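Long-range contacts in endo-beta-1,4-xylanase Xyn10C (Pseudomonas cellulosa, PDB 1GNY), which binds xylan through this N-terminal family 15 carbohydrate-binding module, while a separate C-terminal domain of the enzyme cleaves internal linkages of the xylan backbone: residues T52-A57 with I147-E152; I59-N64 with I140-V145; E73-I78 with D92-S97; A80-D85 with R124-G129. All blocks are in the same frame, centred on the assembly; numbering follows the deposited sequence.

Contacts 1 and 2 share strand 139-149, contact 2 along its middle near the domain centre and contact 1 at its end, towards the surface. Contacts 3 and 4 share strand 75-82 in the facing sheet, on the xylose-binding side; partly buried, they lie between these extremes, their centres about 11 Å from that of the chain. The sheets meet where Met61 and Ile59 of contact 2 pack on Ile78 of contact 3; Leu54 of the contact 1 turn packs on Val126 of contact 4. Backbone hydrogen bonds hold contacts 2, 3 and 4, whereas contact 1 relies on methyl groups and bridging waters. Contact 2 ends at a sodium ion; contact 4 presents two glutamines to the sugar.

Contact 1: residues T52-A57 with I147-E152; sequences TTLEDA and ITLAQE
Leu54 and Leu149 meet methyl to methyl, CD2 of Leu54 lying 3.7 Å from CD2 of Leu149. The same methyl of Leu54 touches CG2 of Ile147 at 3.9 Å, the two side chains crossing at about a right angle, so one branch of Leu54 serves two residues of the opposing strand. Ile147 carries CG1 beside its backbone nitrogen (chi1 -58°), which leaves CG2 trans to that nitrogen and facing both Leu54 and Ala57. The small CB of Ala57 completes the cluster, 4.2 Å from CG2 of Ile147 and equally far from CD2 of Leu149.

Residues 54-57 form a type II beta turn, closed by the bond from Ala57 N to Leu54 O, on the way from strand 52-53 to strand 58-65 of the beta-sandwich; the partner is the end of the last long strand, 139-149. No direct hydrogen bond joins the segments. One water donates to Thr53 O and Glu55 O and accepts from Ala150 N, and a second donates to both Asp56 O and Thr148 O. Next to the second water, Ala57 CA makes a CA-H...O contact of 3.3 Å with Thr148 O.

Towards the surface, Ala150 CB rests 3.8 Å from Asp56 CB. Gln151 stands fully extended (chi1 -178°) and crosses Thr53, its NE2 coming 4.0 Å from Thr53 CG2. Leu54 is backed on the inner side by Ile112, Phe119 and Val126, while the carboxylate of Glu55 turns to the backbone amides of Glu114 and Phe119.

Contact 2: residues I59-N64 with I140-V145; sequences IAMVVN and ITIKSV. With NA (sodium ion), chain C.
Val62 and Asn64 carry the backbone pairing of these antiparallel strands. Val62 N donates to Ser144 O, while Val62 O accepts from Lys143 N at 2.8 Å. Lys143 and Ser144 thus both face Val62, a classic beta bulge that shifts the register by one residue. Beyond it, Asn64 and Thr141 exchange two bonds, Thr141 N reaching Asn64 O at 2.9 Å and 170°.

CA-H...O contacts fill in between, among them Val63 CA to Thr141 O at 3.2 Å.

Apolar contacts line the face that looks into the sandwich. Val145 holds CG1 trans to its backbone nitrogen (chi1 179°) and CG2 beside it, which sends CG1 to Ile59 CG2 at 4.0 Å and CG2 to Met61 CG at 3.9 Å. Shortened to an alanine, Val145 would lose both methyls, which would probably open a gap beside Ile59 and Met61.

On the outer face Asn64 binds the sodium ion through OD1 at 2.4 Å, with the carbonyls of Val65 and Ala102 and a water as further ligands. Its ND2 donates to Asp105, which also forms a salt bridge with Lys143 NZ. The amide is therefore fixed at both ends; the inner face is hydrocarbon, while the outer one is mixed and includes the polar and ionic groups round the sodium ion.

Contact 3: residues E73-I78 with D92-S97; sequences EANLQI and DCLAGS
Asn75 holds CG opposite its own carbonyl carbon and beside its backbone nitrogen (chi1 -57°), which brings OD1 across to Ser97 N. That bond is 3.0 Å from Asn75 OD1 to Ser97 N, and the donor stands a little off the carbonyl plane. Leu94 keeps CG trans to its backbone nitrogen (chi1 -170°), which together with chi2 near 69° carries CD1 to 3.8 Å from Asn75 CB and 3.6 Å from Leu76 O. A single antiparallel bridge joins the backbones: Leu76 N reaches Ala95 O almost straight, and Ala95 N returns to Leu76 O at 2.8 Å. With a leucine in place of Asn75, the amide of Ser97 would probably be left without its acceptor and the loop held less firmly at that end.

At one end Ser97 OG lies 3.3 Å from Glu73 CA and shares a water with Ala74 O. At the other, Gln77 CG lies 3.3 Å from Cys93 O, and a water joins Gln77 NE2, Ile78 O and Cys93 N; Gln77 OE1 is taken up by Gln131.

The loop 92-97 thus prolongs the pairing of strand 85-90 with strand 75-82, while strand 126-133 pairs with the opposite edge of that strand. Cys93 ties the loop to strand 106-111 by its disulfide with Cys110, Asp92 touches a bound xylose, and Leu76 packs on Phe69 of helix 67-72.

Contact 4: residues A80-D85 with R124-G129; sequences AQLKED and RDVQVG. With XYP (beta-D-xylopyranose), chain B; XYP (beta-D-xylopyranose), chain D.
Gln81 and Gln127 stand side by side and point the same way, and together they meet the bound xylooligosaccharide. Gln127 NE2 donates to O2 of the chain B xylose at 3.0 Å and 171°, and also to Gln81 OE1 at 2.8 Å, a more bent bond that approaches from above the carbonyl plane. OE1 of Gln81 lies 2.7 Å from O3 of the same sugar. NE2 of Gln81 donates to O4, the glycosidic oxygen linking this unit to the chain D xylose, and only weakly to O5 of the latter. The two amide planes are turned 67° against each other.

Behind this first shell, Gln81 starts with CG between its backbone nitrogen and carbonyl carbon (chi1 58°) and then runs extended towards the sugar. Its NE2 is also held by Trp86 O, while Gln127 OE1 accepts from Arg14. The backbones of Gln81 and Gln127 form a hydrogen-bonded antiparallel pair, which probably helps set the spacing of the two stems. On the other face of the sheet Ala80, Leu82, Val126 and Val128 pack into the sandwich, with Leu82 CD2 4.1 Å from Val126 CG2.

Further out, Lys83 N bonds Asp125 O at 3.0 Å, and a water links Lys83 NZ to Asp125 OD2, though their main partners are Asp47 and Arg50. Arg124 reaches past Leu82, its NH1 donating to Lys83 O at 3.3 Å, and Asp85 CB lies over one face of its guanidinium, near the rim.

With each amide nitrogen shared between protein and sugar, both glutamines are probably held ready in orientation to read the hydroxyls and linkage oxygen of xylan.

Contact 1: residues T52-A57 with I147-E152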
loop_
_atom_site.group_PDB
_atom_site.type_symbol
_atom_site.label_atom_id
_atom_site.label_comp_id
_atom_site.label_asym_id
_atom_site.label_seq_id
_atom_site.Cartn_x
_atom_site.Cartn_y
_atom_site.Cartn_z
ATOM N N THR A 52 11.226 10.545 -8.721
ATOM C CA THR A 52 10.946 10.443 -7.291
ATOM C C THR A 52 12.138 10.746 -6.398
ATOM O O THR A 52 13.292 10.422 -6.720
ATOM C CB THR A 52 10.388 9.039 -6.900
ATOM O OG1 THR A 52 11.399 8.018 -7.041
ATOM C CG2 THR A 52 9.222 8.645 -7.825
ATOM N N THR A 53 11.795 11.352 -5.277
ATOM C CA THR A 53 12.711 11.536 -4.127
ATOM C C THR A 53 11.958 10.986 -2.910
ATOM O O THR A 53 11.431 11.739 -2.073
ATOM C CB THR A 53 13.091 12.990 -3.949
ATOM O OG1 THR A 53 13.777 13.442 -5.135
ATOM C CG2 THR A 53 14.096 13.169 -2.818
ATOM N N LEU A 54 11.861 9.656 -2.901
ATOM C CA LEU A 54 11.086 8.922 -1.886
ATOM C C LEU A 54 11.874 8.343 -0.708
ATOM O O LEU A 54 11.270 7.836 0.238
ATOM C CB LEU A 54 10.227 7.833 -2.562
ATOM C CG LEU A 54 8.949 8.330 -3.198
ATOM C CD1 LEU A 54 8.386 7.242 -4.155
ATOM C CD2 LEU A 54 7.890 8.775 -2.186
ATOM N N GLU A 55 13.197 8.461 -0.718
ATOM C CA GLU A 55 13.964 7.953 0.432
ATOM C C GLU A 55 13.619 8.782 1.664
ATOM O O GLU A 55 13.530 10.013 1.579
ATOM C CB GLU A 55 15.470 7.969 0.148
ATOM C CG GLU A 55 15.919 6.937 -0.868
ATOM C CD GLU A 55 15.775 5.496 -0.363
ATOM O OE1 GLU A 55 15.744 5.297 0.881
ATOM O OE2 GLU A 55 15.683 4.588 -1.209
ATOM N N ASP A 56 13.383 8.097 2.795
ATOM C CA ASP A 56 12.972 8.716 4.077
ATOM C C ASP A 56 11.535 9.298 4.054
ATOM O O ASP A 56 11.110 9.968 4.989
ATOM C CB ASP A 56 14.010 9.749 4.569
ATOM C CG ASP A 56 15.383 9.128 4.809
ATOM O OD1 ASP A 56 15.474 8.044 5.401
ATOM O OD2 ASP A 56 16.432 9.648 4.416
ATOM N N ALA A 57 10.761 8.960 3.024
ATOM C CA ALA A 57 9.354 9.369 2.953
ATOM C C ALA A 57 8.518 8.472 3.866
ATOM O O ALA A 57 8.870 7.317 4.098
ATOM C CB ALA A 57 8.815 9.279 1.528
ATOM N N ILE A 147 1.502 10.803 1.550
ATOM C CA ILE A 147 2.951 10.563 1.515
ATOM C C ILE A 147 3.659 11.867 1.875
ATOM O O ILE A 147 3.498 12.854 1.184
ATOM C CB ILE A 147 3.411 10.013 0.160
ATOM C CG1 ILE A 147 2.649 8.697 -0.126
ATOM C CG2 ILE A 147 4.925 9.781 0.145
ATOM C CD1 ILE A 147 2.855 8.099 -1.491
ATOM N N THR A 148 4.456 11.825 2.924
ATOM C CA THR A 148 5.216 13.002 3.374
ATOM C C THR A 148 6.685 12.798 3.029
ATOM O O THR A 148 7.341 11.932 3.595
ATOM C CB THR A 148 5.036 13.245 4.868
ATOM O OG1 THR A 148 3.650 13.481 5.153
ATOM C CG2 THR A 148 5.698 14.546 5.311
ATOM N N LEU A 149 7.199 13.617 2.116
ATOM C CA LEU A 149 8.600 13.508 1.666
ATOM C C LEU A 149 9.540 14.165 2.687
ATOM O O LEU A 149 9.135 15.052 3.451
ATOM C CB LEU A 149 8.824 14.209 0.311
ATOM C CG LEU A 149 7.892 13.869 -0.843
ATOM C CD1 LEU A 149 8.297 14.606 -2.083
ATOM C CD2 LEU A 149 7.855 12.355 -1.104
ATOM N N ALA A 150 10.788 13.737 2.639
ATOM C CA ALA A 150 11.914 14.341 3.386
ATOM C C ALA A 150 12.518 15.478 2.552
ATOM O O ALA A 150 13.727 15.504 2.248
ATOM C CB ALA A 150 12.955 13.278 3.661
ATOM N N GLN A 151 11.666 16.404 2.173
ATOM C CA GLN A 151 12.026 17.548 1.342
ATOM C C GLN A 151 11.101 18.678 1.670
ATOM O O GLN A 151 9.886 18.502 1.789
ATOM C CB GLN A 151 11.862 17.164 -0.132
ATOM C CG GLN A 151 12.259 18.243 -1.095
ATOM C CD GLN A 151 12.063 17.786 -2.511
ATOM O OE1 GLN A 151 11.114 18.188 -3.183
ATOM N NE2 GLN A 151 13.025 17.012 -2.996
ATOM N N GLU A 152 11.694 19.854 1.784
ATOM C CA GLU A 152 10.995 21.092 2.071
ATOM C C GLU A 152 10.218 21.533 0.858
ATOM O O GLU A 152 10.623 21.477 -0.266
ATOM C CB GLU A 152 12.012 22.186 2.439
ATOM C CG GLU A 152 11.496 23.605 2.577
ATOM C CD GLU A 152 12.608 24.596 2.936
ATOM O OE1 GLU A 152 13.680 24.166 3.445
ATOM O OE2 GLU A 152 12.405 25.817 2.694
HETATM O O HOH W 1 11.351 11.653 0.719
HETATM O O HOH W 2 9.414 12.149 5.703
#

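Contact 2: residues I59-N64 with I140-V145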
loop_
_atom_site.group_PDB
_atom_site.type_symbol
_atom_site.label_atom_id
_atom_site.label_comp_id
_atom_site.label_asym_id
_atom_site.label_seq_id
_atom_site.Cartn_x
_atom_site.Cartn_y
_atom_site.Cartn_z
ATOM N N ILE A 59 4.714 6.907 4.285
ATOM C CA ILE A 59 3.404 6.588 3.705
ATOM C C ILE A 59 2.434 6.341 4.855
ATOM O O ILE A 59 2.722 5.504 5.734
ATOM C CB ILE A 59 3.489 5.317 2.810
ATOM C CG1 ILE A 59 4.551 5.491 1.719
ATOM C CG2 ILE A 59 2.133 4.978 2.196
ATOM C CD1 ILE A 59 4.970 4.189 1.094
ATOM N N ALA A 60 1.322 7.051 4.866
ATOM C CA ALA A 60 0.281 6.821 5.889
ATOM C C ALA A 60 -1.021 6.466 5.182
ATOM O O ALA A 60 -1.500 7.240 4.336
ATOM C CB ALA A 60 0.099 8.037 6.757
ATOM N N MET A 61 -1.591 5.304 5.515
ATOM C CA MET A 61 -2.860 4.868 4.931
ATOM C C MET A 61 -3.960 4.776 5.977
ATOM O O MET A 61 -3.735 4.180 7.009
ATOM C CB MET A 61 -2.697 3.494 4.262
ATOM C CG MET A 61 -1.710 3.469 3.162
ATOM S SD MET A 61 -2.066 2.072 2.026
ATOM C CE MET A 61 -0.727 2.315 0.899
ATOM N N VAL A 62 -5.130 5.356 5.715
ATOM C CA VAL A 62 -6.288 5.139 6.630
ATOM C C VAL A 62 -7.035 3.977 5.994
ATOM O O VAL A 62 -7.449 4.084 4.825
ATOM C CB VAL A 62 -7.207 6.338 6.766
ATOM C CG1 VAL A 62 -8.446 5.979 7.620
ATOM C CG2 VAL A 62 -6.471 7.519 7.410
ATOM N N VAL A 63 -7.223 2.894 6.744
ATOM C CA VAL A 63 -7.876 1.678 6.220
ATOM C C VAL A 63 -9.003 1.168 7.096
ATOM O O VAL A 63 -9.089 1.539 8.255
ATOM C CB VAL A 63 -6.877 0.512 5.992
ATOM C CG1 VAL A 63 -5.739 0.954 5.095
ATOM C CG2 VAL A 63 -6.307 -0.024 7.333
ATOM N N ASN A 64 -9.880 0.365 6.509
ATOM C CA ASN A 64 -10.889 -0.372 7.269
ATOM C C ASN A 64 -10.829 -1.814 6.846
ATOM O O ASN A 64 -10.870 -2.130 5.632
ATOM C CB ASN A 64 -12.281 0.171 7.091
ATOM C CG ASN A 64 -13.263 -0.451 8.086
ATOM O OD1 ASN A 64 -13.756 -1.546 7.871
ATOM N ND2 ASN A 64 -13.487 0.233 9.234
ATOM N N ILE A 140 -10.629 -5.449 2.223
ATOM C CA ILE A 140 -9.863 -4.314 2.752
ATOM C C ILE A 140 -10.330 -3.060 2.025
ATOM O O ILE A 140 -10.435 -3.094 0.797
ATOM C CB ILE A 140 -8.342 -4.504 2.524
ATOM C CG1 ILE A 140 -7.782 -5.716 3.292
ATOM C CG2 ILE A 140 -7.568 -3.239 2.928
ATOM C CD1 ILE A 140 -7.865 -5.679 4.795
ATOM N N THR A 141 -10.607 -1.983 2.770
ATOM C CA THR A 141 -10.931 -0.667 2.210
ATOM C C THR A 141 -9.841 0.342 2.556
ATOM O O THR A 141 -9.471 0.485 3.724
ATOM C CB THR A 141 -12.310 -0.141 2.664
ATOM O OG1 THR A 141 -13.337 -1.049 2.205
ATOM C CG2 THR A 141 -12.604 1.235 2.065
ATOM N N ILE A 142 -9.305 1.006 1.527
ATOM C CA ILE A 142 -8.379 2.154 1.713
ATOM C C ILE A 142 -9.177 3.462 1.553
ATOM O O ILE A 142 -9.750 3.723 0.497
ATOM C CB ILE A 142 -7.163 2.150 0.732
ATOM C CG1 ILE A 142 -6.454 0.809 0.755
ATOM C CG2 ILE A 142 -6.186 3.278 1.095
ATOM C CD1 ILE A 142 -6.832 -0.095 -0.372
ATOM N N LYS A 143 -9.210 4.275 2.603
ATOM C CA LYS A 143 -9.935 5.578 2.587
ATOM C C LYS A 143 -9.054 6.730 2.072
ATOM O O LYS A 143 -9.551 7.646 1.396
ATOM C CB LYS A 143 -10.486 5.914 3.994
ATOM C CG LYS A 143 -11.530 4.953 4.466
ATOM C CD LYS A 143 -12.280 5.458 5.676
ATOM C CE LYS A 143 -13.647 4.826 5.806
ATOM N NZ LYS A 143 -14.335 5.354 7.024
ATOM N N SER A 144 -7.774 6.692 2.423
ATOM C CA SER A 144 -6.816 7.751 2.040
ATOM C C SER A 144 -5.379 7.264 2.137
ATOM O O SER A 144 -5.062 6.359 2.938
ATOM C CB SER A 144 -6.979 8.988 2.944
ATOM O OG SER A 144 -6.572 8.727 4.303
ATOM N N VAL A 145 -4.521 7.892 1.332
ATOM C CA VAL A 145 -3.076 7.633 1.386
ATOM C C VAL A 145 -2.364 8.980 1.326
ATOM O O VAL A 145 -2.609 9.764 0.418
ATOM C CB VAL A 145 -2.568 6.743 0.239
ATOM C CG1 VAL A 145 -1.073 6.518 0.335
ATOM C CG2 VAL A 145 -3.319 5.401 0.215
HETATM NA NA NA C . -14.437 -2.973 9.720
HETATM O O HOH W 3 -15.406 -0.826 11.194
HETATM O O HOH W 4 -16.139 -3.795 9.241
#

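Contact 3: residues E73-I78 with D92-S97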
loop_
_atom_site.group_PDB
_atom_site.type_symbol
_atom_site.label_atom_id
_atom_site.label_comp_id
_atom_site.label_asym_id
_atom_site.label_seq_id
_atom_site.Cartn_x
_atom_site.Cartn_y
_atom_site.Cartn_z
ATOM N N GLU A 73 -6.699 -14.104 10.240
ATOM C CA GLU A 73 -5.388 -13.922 10.874
ATOM C C GLU A 73 -4.275 -13.480 9.935
ATOM O O GLU A 73 -3.108 -13.572 10.263
ATOM C CB GLU A 73 -4.980 -15.145 11.709
ATOM C CG GLU A 73 -5.850 -15.296 12.939
ATOM C CD GLU A 73 -5.324 -16.412 13.851
ATOM O OE1 GLU A 73 -5.542 -17.581 13.515
ATOM O OE2 GLU A 73 -4.647 -16.107 14.862
ATOM N N ALA A 74 -4.647 -12.964 8.766
ATOM C CA ALA A 74 -3.655 -12.474 7.797
ATOM C C ALA A 74 -3.088 -11.110 8.210
ATOM O O ALA A 74 -3.693 -10.363 8.966
ATOM C CB ALA A 74 -4.255 -12.384 6.398
ATOM N N ASN A 75 -1.899 -10.807 7.702
ATOM C CA ASN A 75 -1.228 -9.550 7.987
ATOM C C ASN A 75 -1.404 -8.559 6.820
ATOM O O ASN A 75 -1.853 -8.990 5.747
ATOM C CB ASN A 75 0.272 -9.753 8.202
ATOM C CG ASN A 75 0.584 -10.745 9.322
ATOM O OD1 ASN A 75 -0.100 -10.806 10.358
ATOM N ND2 ASN A 75 1.603 -11.577 9.087
ATOM N N LEU A 76 -1.079 -7.302 7.059
ATOM C CA LEU A 76 -1.149 -6.260 5.980
ATOM C C LEU A 76 0.220 -5.654 5.788
ATOM O O LEU A 76 0.874 -5.168 6.766
ATOM C CB LEU A 76 -2.160 -5.166 6.303
ATOM C CG LEU A 76 -3.635 -5.496 6.114
ATOM C CD1 LEU A 76 -4.494 -4.348 6.643
ATOM C CD2 LEU A 76 -3.965 -5.823 4.653
ATOM N N GLN A 77 0.624 -5.593 4.527
ATOM C CA GLN A 77 1.923 -5.040 4.146
ATOM C C GLN A 77 1.796 -3.884 3.166
ATOM O O GLN A 77 1.368 -4.097 2.035
ATOM C CB GLN A 77 2.813 -6.117 3.509
ATOM C CG GLN A 77 4.162 -5.583 2.999
ATOM C CD GLN A 77 5.070 -6.660 2.435
ATOM O OE1 GLN A 77 4.616 -7.698 1.931
ATOM N NE2 GLN A 77 6.366 -6.404 2.503
ATOM N N ILE A 78 2.120 -2.689 3.629
ATOM C CA ILE A 78 2.320 -1.516 2.740
ATOM C C ILE A 78 3.678 -1.776 2.076
ATOM O O ILE A 78 4.631 -2.113 2.752
ATOM C CB ILE A 78 2.301 -0.167 3.502
ATOM C CG1 ILE A 78 0.912 0.119 4.085
ATOM C CG2 ILE A 78 2.762 0.979 2.592
ATOM C CD1 ILE A 78 0.889 1.238 5.089
ATOM N N ASP A 92 10.071 -3.970 4.110
ATOM C CA ASP A 92 10.227 -4.139 5.583
ATOM C C ASP A 92 9.067 -3.622 6.471
ATOM O O ASP A 92 9.171 -3.647 7.721
ATOM C CB ASP A 92 11.564 -3.524 6.053
ATOM C CG ASP A 92 12.793 -4.193 5.415
ATOM O OD1 ASP A 92 12.770 -5.411 5.097
ATOM O OD2 ASP A 92 13.838 -3.542 5.177
ATOM N N CYS A 93 7.969 -3.201 5.853
ATOM C CA CYS A 93 6.809 -2.710 6.592
ATOM C C CYS A 93 5.814 -3.842 6.767
ATOM O O CYS A 93 5.612 -4.631 5.853
ATOM C CB CYS A 93 6.160 -1.546 5.858
ATOM S SG CYS A 93 7.252 -0.110 5.696
ATOM N N LEU A 94 5.234 -3.939 7.956
ATOM C CA LEU A 94 4.206 -4.951 8.222
ATOM C C LEU A 94 3.351 -4.564 9.400
ATOM O O LEU A 94 3.857 -4.022 10.389
ATOM C CB LEU A 94 4.830 -6.320 8.500
ATOM C CG LEU A 94 3.842 -7.487 8.543
ATOM C CD1 LEU A 94 3.292 -7.752 7.154
ATOM C CD2 LEU A 94 4.531 -8.702 9.097
ATOM N N ALA A 95 2.058 -4.824 9.262
ATOM C CA ALA A 95 1.071 -4.666 10.319
ATOM C C ALA A 95 0.546 -6.060 10.574
ATOM O O ALA A 95 -0.153 -6.657 9.754
ATOM C CB ALA A 95 -0.053 -3.744 9.893
ATOM N N GLY A 96 0.849 -6.619 11.734
ATOM C CA GLY A 96 0.367 -7.944 11.971
ATOM C C GLY A 96 -1.079 -8.015 12.455
ATOM O O GLY A 96 -1.583 -7.060 13.006
ATOM N N SER A 97 -1.706 -9.151 12.216
ATOM C CA SER A 97 -3.129 -9.403 12.532
ATOM C C SER A 97 -3.509 -8.983 13.963
ATOM O O SER A 97 -4.571 -8.373 14.200
ATOM C CB SER A 97 -3.509 -10.866 12.295
ATOM O OG SER A 97 -4.917 -11.062 12.528
HETATM O O HOH W 5 -6.103 -10.307 10.259
HETATM O O HOH W 6 7.077 -3.302 2.929
#

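Contact 4: residues A80-D85 with R124-G129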
loop_
_atom_site.group_PDB
_atom_site.type_symbol
_atom_site.label_atom_id
_atom_site.label_comp_id
_atom_site.label_asym_id
_atom_site.label_seq_id
_atom_site.Cartn_x
_atom_site.Cartn_y
_atom_site.Cartn_z
ATOM N N ALA A 80 6.413 -0.586 -1.620
ATOM C CA ALA A 80 6.694 0.257 -2.766
ATOM C C ALA A 80 7.781 -0.444 -3.591
ATOM O O ALA A 80 8.610 -1.157 -3.046
ATOM C CB ALA A 80 7.142 1.641 -2.319
ATOM N N GLN A 81 7.757 -0.285 -4.902
ATOM C CA GLN A 81 8.774 -0.933 -5.773
ATOM C C GLN A 81 8.882 -0.160 -7.096
ATOM O O GLN A 81 7.957 0.540 -7.530
ATOM C CB GLN A 81 8.413 -2.428 -6.059
ATOM C CG GLN A 81 7.041 -2.592 -6.720
ATOM C CD GLN A 81 6.451 -4.019 -6.757
ATOM O OE1 GLN A 81 5.221 -4.157 -6.741
ATOM N NE2 GLN A 81 7.306 -5.059 -6.919
ATOM N N LEU A 82 10.014 -0.322 -7.737
ATOM C CA LEU A 82 10.272 0.301 -9.034
ATOM C C LEU A 82 9.481 -0.400 -10.135
ATOM O O LEU A 82 9.569 -1.600 -10.265
ATOM C CB LEU A 82 11.773 0.230 -9.325
ATOM C CG LEU A 82 12.669 0.958 -8.324
ATOM C CD1 LEU A 82 14.151 0.800 -8.748
ATOM C CD2 LEU A 82 12.325 2.436 -8.207
ATOM N N LYS A 83 8.673 0.344 -10.869
ATOM C CA LYS A 83 7.819 -0.235 -11.914
ATOM C C LYS A 83 8.670 -0.753 -13.023
ATOM O O LYS A 83 9.551 -0.064 -13.528
ATOM C CB LYS A 83 6.846 0.756 -12.506
ATOM C CG LYS A 83 5.593 0.884 -11.807
ATOM C CD LYS A 83 4.511 1.492 -12.724
ATOM C CE LYS A 83 3.525 0.501 -13.274
ATOM N NZ LYS A 83 2.485 1.193 -14.058
ATOM N N GLU A 84 8.426 -2.002 -13.366
ATOM C CA GLU A 84 9.203 -2.728 -14.364
ATOM C C GLU A 84 10.606 -3.181 -13.900
ATOM O O GLU A 84 11.362 -3.701 -14.709
ATOM C CB GLU A 84 9.286 -1.926 -15.664
ATOM C CG GLU A 84 8.803 -2.689 -16.857
ATOM C CD GLU A 84 7.319 -2.977 -16.761
ATOM O OE1 GLU A 84 6.516 -2.021 -16.833
ATOM O OE2 GLU A 84 6.971 -4.161 -16.563
ATOM N N ASP A 85 10.969 -2.930 -12.639
ATOM C CA ASP A 85 12.194 -3.491 -12.010
ATOM C C ASP A 85 11.738 -3.958 -10.632
ATOM O O ASP A 85 12.268 -3.561 -9.594
ATOM C CB ASP A 85 13.360 -2.478 -11.919
ATOM C CG ASP A 85 14.740 -3.155 -11.711
ATOM O OD1 ASP A 85 14.852 -4.398 -11.559
ATOM O OD2 ASP A 85 15.802 -2.507 -11.647
ATOM N N ARG A 124 12.097 5.663 -13.450
ATOM C CA ARG A 124 10.866 4.854 -13.331
ATOM C C ARG A 124 9.768 5.444 -12.471
ATOM O O ARG A 124 10.034 6.172 -11.528
ATOM C CB ARG A 124 11.247 3.509 -12.735
ATOM C CG ARG A 124 12.269 2.754 -13.568
ATOM C CD ARG A 124 12.718 1.441 -12.936
ATOM N NE ARG A 124 13.686 0.703 -13.750
ATOM C CZ ARG A 124 13.433 0.077 -14.903
ATOM N NH1 ARG A 124 12.203 0.039 -15.429
ATOM N NH2 ARG A 124 14.425 -0.562 -15.536
ATOM N N ASP A 125 8.531 5.098 -12.803
ATOM C CA ASP A 125 7.421 5.380 -11.907
ATOM C C ASP A 125 7.606 4.378 -10.755
ATOM O O ASP A 125 8.253 3.335 -10.913
ATOM C CB ASP A 125 6.072 5.109 -12.553
ATOM C CG ASP A 125 5.727 6.067 -13.690
ATOM O OD1 ASP A 125 6.144 7.249 -13.665
ATOM O OD2 ASP A 125 4.963 5.704 -14.638
ATOM N N VAL A 126 7.045 4.731 -9.615
ATOM C CA VAL A 126 7.108 3.867 -8.421
ATOM C C VAL A 126 5.691 3.385 -8.127
ATOM O O VAL A 126 4.768 4.204 -7.935
ATOM C CB VAL A 126 7.715 4.602 -7.244
ATOM C CG1 VAL A 126 7.623 3.793 -5.947
ATOM C CG2 VAL A 126 9.171 4.889 -7.539
ATOM N N GLN A 127 5.554 2.062 -8.053
ATOM C CA GLN A 127 4.289 1.420 -7.695
ATOM C C GLN A 127 4.208 1.287 -6.198
ATOM O O GLN A 127 5.122 0.716 -5.596
ATOM C CB GLN A 127 4.157 0.049 -8.338
ATOM C CG GLN A 127 2.850 -0.696 -8.061
ATOM C CD GLN A 127 2.745 -1.952 -8.904
ATOM O OE1 GLN A 127 2.186 -1.900 -10.012
ATOM N NE2 GLN A 127 3.228 -3.077 -8.371
ATOM N N VAL A 128 3.137 1.810 -5.616
ATOM C CA VAL A 128 2.924 1.811 -4.163
ATOM C C VAL A 128 1.595 1.143 -3.854
ATOM O O VAL A 128 0.618 1.323 -4.591
ATOM C CB VAL A 128 2.916 3.272 -3.585
ATOM C CG1 VAL A 128 2.709 3.263 -2.054
ATOM C CG2 VAL A 128 4.182 4.013 -3.962
ATOM N N GLY A 129 1.518 0.364 -2.789
ATOM C CA GLY A 129 0.238 -0.213 -2.422
ATOM C C GLY A 129 0.213 -0.924 -1.098
ATOM O O GLY A 129 1.118 -0.683 -0.277
HETATM C C1 XYP B . 3.695 -7.565 -10.970
HETATM C C2 XYP B . 3.234 -6.931 -9.667
HETATM C C3 XYP B . 4.404 -6.761 -8.702
HETATM C C4 XYP B . 5.219 -8.055 -8.607
HETATM C C5 XYP B . 5.545 -8.530 -10.009
HETATM O O2 XYP B . 2.679 -5.643 -9.919
HETATM O O3 XYP B . 3.933 -6.391 -7.415
HETATM O O4 XYP B . 6.413 -7.763 -7.916
HETATM O O5 XYP B . 4.378 -8.726 -10.778
HETATM C C1 XYP D . 6.913 -8.730 -6.985
HETATM C C2 XYP D . 8.406 -8.860 -7.220
HETATM C C3 XYP D . 8.953 -9.848 -6.206
HETATM C C4 XYP D . 8.607 -9.406 -4.799
HETATM C C5 XYP D . 7.113 -9.188 -4.727
HETATM O O2 XYP D . 8.658 -9.352 -8.533
HETATM O O3 XYP D . 10.368 -9.881 -6.251
HETATM O O4 XYP D . 8.988 -10.434 -3.888
HETATM O O5 XYP D . 6.662 -8.278 -5.740
HETATM O O HOH W 7 3.526 3.575 -15.412
HETATM O O HOH W 8 15.870 0.796 -12.182
#